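Long-range contact in possible substrate binding protein of ABC transporter system (PDB 3N0X), which probably binds a branched-chain amino acid or related small molecule in the periplasm and delivers it to an ABC-type transporter: residues A[244-255]-A[339-350]. Sequence-based numbering, arbitrary orientation. Where two conformers were deposited one is given.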
loop_
_atom_site.group_PDB
_atom_site.type_symbol
_atom_site.label_atom_id
_atom_site.label_comp_id
_atom_site.label_asym_id
_atom_site.label_seq_id
_atom_site.Cartn_x
_atom_site.Cartn_y
_atom_site.Cartn_z
ATOM N N TYR A 244 11.091 -5.572 -13.691
ATOM C CA TYR A 244 10.429 -6.859 -13.703
ATOM C C TYR A 244 10.271 -7.463 -15.114
ATOM O O TYR A 244 9.910 -8.624 -15.241
ATOM C CB TYR A 244 9.028 -6.779 -13.058
ATOM C CG TYR A 244 8.902 -6.489 -11.547
ATOM C CD1 TYR A 244 9.708 -5.546 -10.890
ATOM C CD2 TYR A 244 7.887 -7.060 -10.824
ATOM C CE1 TYR A 244 9.538 -5.279 -9.536
ATOM C CE2 TYR A 244 7.720 -6.791 -9.479
ATOM C CZ TYR A 244 8.548 -5.923 -8.833
ATOM O OH TYR A 244 8.385 -5.596 -7.486
ATOM N N LYS A 245 10.557 -6.689 -16.164
ATOM C CA LYS A 245 10.570 -7.214 -17.525
ATOM C C LYS A 245 11.636 -8.303 -17.726
ATOM O O LYS A 245 11.567 -9.062 -18.687
ATOM C CB LYS A 245 10.714 -6.070 -18.559
ATOM C CG LYS A 245 9.481 -5.169 -18.561
ATOM C CD LYS A 245 9.654 -3.892 -19.416
ATOM C CE LYS A 245 9.771 -4.176 -20.874
ATOM N NZ LYS A 245 9.900 -2.920 -21.668
ATOM N N ARG A 246 12.596 -8.389 -16.807
ATOM C CA ARG A 246 13.586 -9.470 -16.784
ATOM C C ARG A 246 13.087 -10.757 -16.096
ATOM O O ARG A 246 13.822 -11.754 -16.087
ATOM C CB ARG A 246 14.854 -8.982 -16.066
ATOM C CG ARG A 246 15.747 -8.030 -16.917
ATOM C CD ARG A 246 16.952 -8.755 -17.551
ATOM N NE ARG A 246 17.960 -9.142 -16.546
ATOM C CZ ARG A 246 18.115 -10.367 -16.023
ATOM N NH1 ARG A 246 17.347 -11.394 -16.397
ATOM N NH2 ARG A 246 19.056 -10.568 -15.111
ATOM N N LEU A 247 11.835 -10.753 -15.600
ATOM C CA LEU A 247 11.265 -11.853 -14.800
ATOM C C LEU A 247 9.928 -12.372 -15.372
ATOM O O LEU A 247 8.907 -12.396 -14.664
ATOM C CB LEU A 247 11.073 -11.360 -13.356
ATOM C CG LEU A 247 12.312 -10.807 -12.628
ATOM C CD1 LEU A 247 11.955 -9.945 -11.404
ATOM C CD2 LEU A 247 13.170 -12.002 -12.264
ATOM N N PRO A 248 9.895 -12.740 -16.655
ATOM C CA PRO A 248 8.647 -13.196 -17.228
ATOM C C PRO A 248 8.027 -14.347 -16.431
ATOM O O PRO A 248 8.729 -15.277 -16.041
ATOM C CB PRO A 248 9.052 -13.646 -18.640
ATOM C CG PRO A 248 10.497 -13.893 -18.543
ATOM C CD PRO A 248 11.004 -12.870 -17.619
ATOM N N GLY A 249 6.728 -14.264 -16.171
ATOM C CA GLY A 249 5.999 -15.321 -15.502
ATOM C C GLY A 249 6.072 -15.248 -13.980
ATOM O O GLY A 249 5.432 -16.050 -13.309
HETATM N N MSE A 250 6.850 -14.308 -13.447
HETATM C CA MSE A 250 6.960 -14.161 -12.000
HETATM C C MSE A 250 5.585 -13.875 -11.419
HETATM O O MSE A 250 4.813 -13.057 -11.954
HETATM C CB MSE A 250 7.912 -13.043 -11.599
HETATM C CG MSE A 250 8.076 -12.936 -10.084
HETATM SE SE MSE A 250 9.577 -11.857 -9.573
HETATM C CE MSE A 250 8.962 -10.297 -10.235
ATOM N N GLU A 251 5.292 -14.507 -10.282
ATOM C CA GLU A 251 4.073 -14.213 -9.582
ATOM C C GLU A 251 4.331 -13.629 -8.202
ATOM O O GLU A 251 5.354 -13.854 -7.586
ATOM C CB GLU A 251 3.225 -15.465 -9.418
ATOM C CG GLU A 251 2.807 -16.074 -10.755
ATOM C CD GLU A 251 1.855 -17.255 -10.677
ATOM O OE1 GLU A 251 1.274 -17.547 -9.590
ATOM O OE2 GLU A 251 1.695 -17.888 -11.753
ATOM N N GLY A 252 3.331 -12.931 -7.707
ATOM C CA GLY A 252 3.342 -12.288 -6.428
ATOM C C GLY A 252 2.013 -11.641 -6.185
ATOM O O GLY A 252 1.041 -11.879 -6.944
ATOM N N ALA A 253 1.979 -10.747 -5.193
ATOM C CA ALA A 253 0.803 -9.931 -4.977
ATOM C C ALA A 253 1.135 -8.468 -4.939
ATOM O O ALA A 253 2.233 -8.083 -4.561
ATOM C CB ALA A 253 0.100 -10.331 -3.668
ATOM N N THR A 254 0.163 -7.659 -5.360
ATOM C CA THR A 254 0.289 -6.215 -5.422
ATOM C C THR A 254 -0.916 -5.475 -4.843
ATOM O O THR A 254 -2.055 -5.956 -4.851
ATOM C CB THR A 254 0.564 -5.736 -6.886
ATOM O OG1 THR A 254 1.047 -4.374 -6.848
ATOM C CG2 THR A 254 -0.668 -5.913 -7.803
ATOM N N TYR A 255 -0.643 -4.264 -4.375
ATOM C CA TYR A 255 -1.684 -3.358 -3.892
ATOM C C TYR A 255 -2.588 -2.875 -5.040
ATOM O O TYR A 255 -3.780 -2.651 -4.857
ATOM C CB TYR A 255 -0.976 -2.146 -3.225
ATOM C CG TYR A 255 -1.819 -0.892 -3.006
ATOM C CD1 TYR A 255 -2.805 -0.814 -2.017
ATOM C CD2 TYR A 255 -1.590 0.218 -3.759
ATOM C CE1 TYR A 255 -3.543 0.352 -1.819
ATOM C CE2 TYR A 255 -2.362 1.352 -3.612
ATOM C CZ TYR A 255 -3.308 1.435 -2.613
ATOM O OH TYR A 255 -4.028 2.601 -2.438
HETATM N N MSE A 339 -6.442 -7.380 -2.466
HETATM C CA MSE A 339 -5.087 -7.296 -3.007
HETATM C C MSE A 339 -5.061 -8.240 -4.233
HETATM O O MSE A 339 -5.979 -9.044 -4.417
HETATM C CB MSE A 339 -4.060 -7.717 -1.943
HETATM C CG MSE A 339 -4.151 -6.881 -0.639
HETATM SE SE MSE A 339 -3.487 -5.100 -0.737
HETATM C CE MSE A 339 -1.645 -5.599 -0.788
ATOM N N TYR A 340 -4.042 -8.108 -5.087
ATOM C CA TYR A 340 -4.086 -8.762 -6.412
ATOM C C TYR A 340 -2.923 -9.709 -6.640
ATOM O O TYR A 340 -1.775 -9.296 -6.608
ATOM C CB TYR A 340 -4.142 -7.709 -7.532
ATOM C CG TYR A 340 -5.279 -6.732 -7.295
ATOM C CD1 TYR A 340 -6.588 -7.121 -7.496
ATOM C CD2 TYR A 340 -5.022 -5.443 -6.822
ATOM C CE1 TYR A 340 -7.642 -6.245 -7.248
ATOM C CE2 TYR A 340 -6.063 -4.577 -6.559
ATOM C CZ TYR A 340 -7.355 -4.956 -6.781
ATOM O OH TYR A 340 -8.430 -4.085 -6.502
ATOM N N HIS A 341 -3.226 -10.974 -6.819
ATOM C CA HIS A 341 -2.266 -11.980 -7.216
ATOM C C HIS A 341 -2.088 -11.818 -8.723
ATOM O O HIS A 341 -3.034 -11.962 -9.486
ATOM C CB HIS A 341 -2.829 -13.379 -6.872
ATOM C CG HIS A 341 -1.974 -14.549 -7.296
ATOM N ND1 HIS A 341 -2.398 -15.844 -7.071
ATOM C CD2 HIS A 341 -0.782 -14.640 -7.950
ATOM C CE1 HIS A 341 -1.486 -16.683 -7.544
ATOM N NE2 HIS A 341 -0.482 -15.987 -8.062
ATOM N N PHE A 342 -0.848 -11.539 -9.127
ATOM C CA PHE A 342 -0.494 -11.212 -10.540
ATOM C C PHE A 342 0.519 -12.198 -11.074
ATOM O O PHE A 342 1.149 -12.947 -10.323
ATOM C CB PHE A 342 0.091 -9.793 -10.667
ATOM C CG PHE A 342 1.410 -9.637 -9.979
ATOM C CD1 PHE A 342 2.608 -10.011 -10.590
ATOM C CD2 PHE A 342 1.476 -9.110 -8.681
ATOM C CE1 PHE A 342 3.805 -9.917 -9.927
ATOM C CE2 PHE A 342 2.702 -8.974 -8.017
ATOM C CZ PHE A 342 3.879 -9.385 -8.646
ATOM N N LYS A 343 0.653 -12.204 -12.414
ATOM C CA LYS A 343 1.708 -12.912 -13.115
ATOM C C LYS A 343 2.315 -11.924 -14.127
ATOM O O LYS A 343 1.564 -11.237 -14.872
ATOM C CB LYS A 343 1.175 -14.159 -13.816
ATOM C CG LYS A 343 2.254 -15.048 -14.451
ATOM C CD LYS A 343 1.687 -16.378 -14.993
ATOM C CE LYS A 343 2.812 -17.343 -15.312
ATOM N NZ LYS A 343 3.520 -17.842 -14.073
ATOM N N VAL A 344 3.642 -11.803 -14.141
ATOM C CA VAL A 344 4.288 -10.878 -15.044
ATOM C C VAL A 344 4.184 -11.350 -16.505
ATOM O O VAL A 344 4.533 -12.508 -16.827
ATOM C CB VAL A 344 5.786 -10.681 -14.668
ATOM C CG1 VAL A 344 6.567 -9.929 -15.787
ATOM C CG2 VAL A 344 5.924 -9.936 -13.323
ATOM N N LYS A 345 3.763 -10.421 -17.378
ATOM C CA LYS A 345 3.830 -10.572 -18.832
ATOM C C LYS A 345 4.785 -9.503 -19.358
ATOM O O LYS A 345 4.714 -8.349 -18.954
ATOM C CB LYS A 345 2.457 -10.435 -19.492
ATOM C CG LYS A 345 2.506 -10.414 -21.063
ATOM N N VAL A 346 5.696 -9.867 -20.246
ATOM C CA VAL A 346 6.636 -8.883 -20.781
ATOM C C VAL A 346 6.182 -8.460 -22.185
ATOM O O VAL A 346 6.113 -9.292 -23.094
ATOM C CB VAL A 346 8.044 -9.490 -20.869
ATOM C CG1 VAL A 346 9.008 -8.493 -21.502
ATOM C CG2 VAL A 346 8.564 -9.922 -19.479
ATOM N N ASP A 347 5.773 -7.197 -22.322
ATOM C CA ASP A 347 5.400 -6.630 -23.616
ATOM C C ASP A 347 6.492 -5.615 -23.933
ATOM O O ASP A 347 6.624 -4.606 -23.221
ATOM C CB ASP A 347 4.043 -5.967 -23.490
ATOM C CG ASP A 347 3.570 -5.345 -24.785
ATOM O OD1 ASP A 347 4.421 -5.073 -25.673
ATOM O OD2 ASP A 347 2.332 -5.129 -24.904
ATOM N N PRO A 348 7.316 -5.892 -24.946
ATOM C CA PRO A 348 8.484 -5.009 -25.137
ATOM C C PRO A 348 8.166 -3.544 -25.427
ATOM O O PRO A 348 9.027 -2.681 -25.200
ATOM C CB PRO A 348 9.202 -5.616 -26.334
ATOM C CG PRO A 348 8.177 -6.448 -27.022
ATOM C CD PRO A 348 7.236 -6.944 -25.968
ATOM N N ALA A 349 6.961 -3.271 -25.896
ATOM C CA ALA A 349 6.551 -1.898 -26.179
ATOM C C ALA A 349 6.104 -1.094 -24.963
ATOM O O ALA A 349 5.834 0.118 -25.100
ATOM C CB ALA A 349 5.447 -1.886 -27.173
ATOM N N VAL A 350 5.899 -1.772 -23.835
ATOM C CA VAL A 350 5.414 -1.137 -22.623
ATOM C C VAL A 350 6.579 -0.959 -21.648
ATOM O O VAL A 350 7.347 -1.895 -21.415
ATOM C CB VAL A 350 4.226 -1.964 -22.020
ATOM C CG1 VAL A 350 3.636 -1.307 -20.748
ATOM C CG2 VAL A 350 3.162 -2.122 -23.069
HETATM O O HOH W 1 11.561 -3.911 -23.888
#
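Glu251 divides its carboxylate between two donors on strand 339-345. OE1 accepts from NE2 of His341 at 2.8 Å; OE1 lies close to the imidazole plane, while the N-H reaches it from above the carboxylate plane, which is turned 56° from the ring. OE2 is met on its anti side by Lys343 NZ at 3.0 Å, a salt bridge. With CG anti to the backbone N and a bend only at chi4 (69°), the lysine also brings NZ within 2.7 Å of Gly249 O, in the carbonyl plane and on a lone pair. Both NZ bonds hold in the conformer described; a second was modelled for this side chain. A glutamine in place of Glu251 would probably leave the ammonium group of Lys343 without its countercharge. These three side chains share one face of the antiparallel pair, in which Gly252 and Thr254 form the hydrogen-bonded pairs with Phe342 and Tyr340. Three of these four bonds are short; Gly252 N to Phe342 O, at 3.4 Å, is weak. The pairing makes strand 251-254, which follows strand 229-233 in sequence, part of the antiparallel sheet built around the long strand 335-345, within the periplasmic-binding-protein fold of the leucine-binding family. On the Phe342 face, chi1 of 66° brings the ring over Gly252, whose CA makes a CH-pi contact 4.1 Å from the centroid. In the type II turn from Leu247 to Met250 that leads into strand 251-254, Gly249 N donates to Val344 O, and Val344 N to Met250 O at 2.8 Å. Farther along, Lys245 NZ satisfies Val350 O at 2.8 Å, and through one water it also reaches Pro348 O.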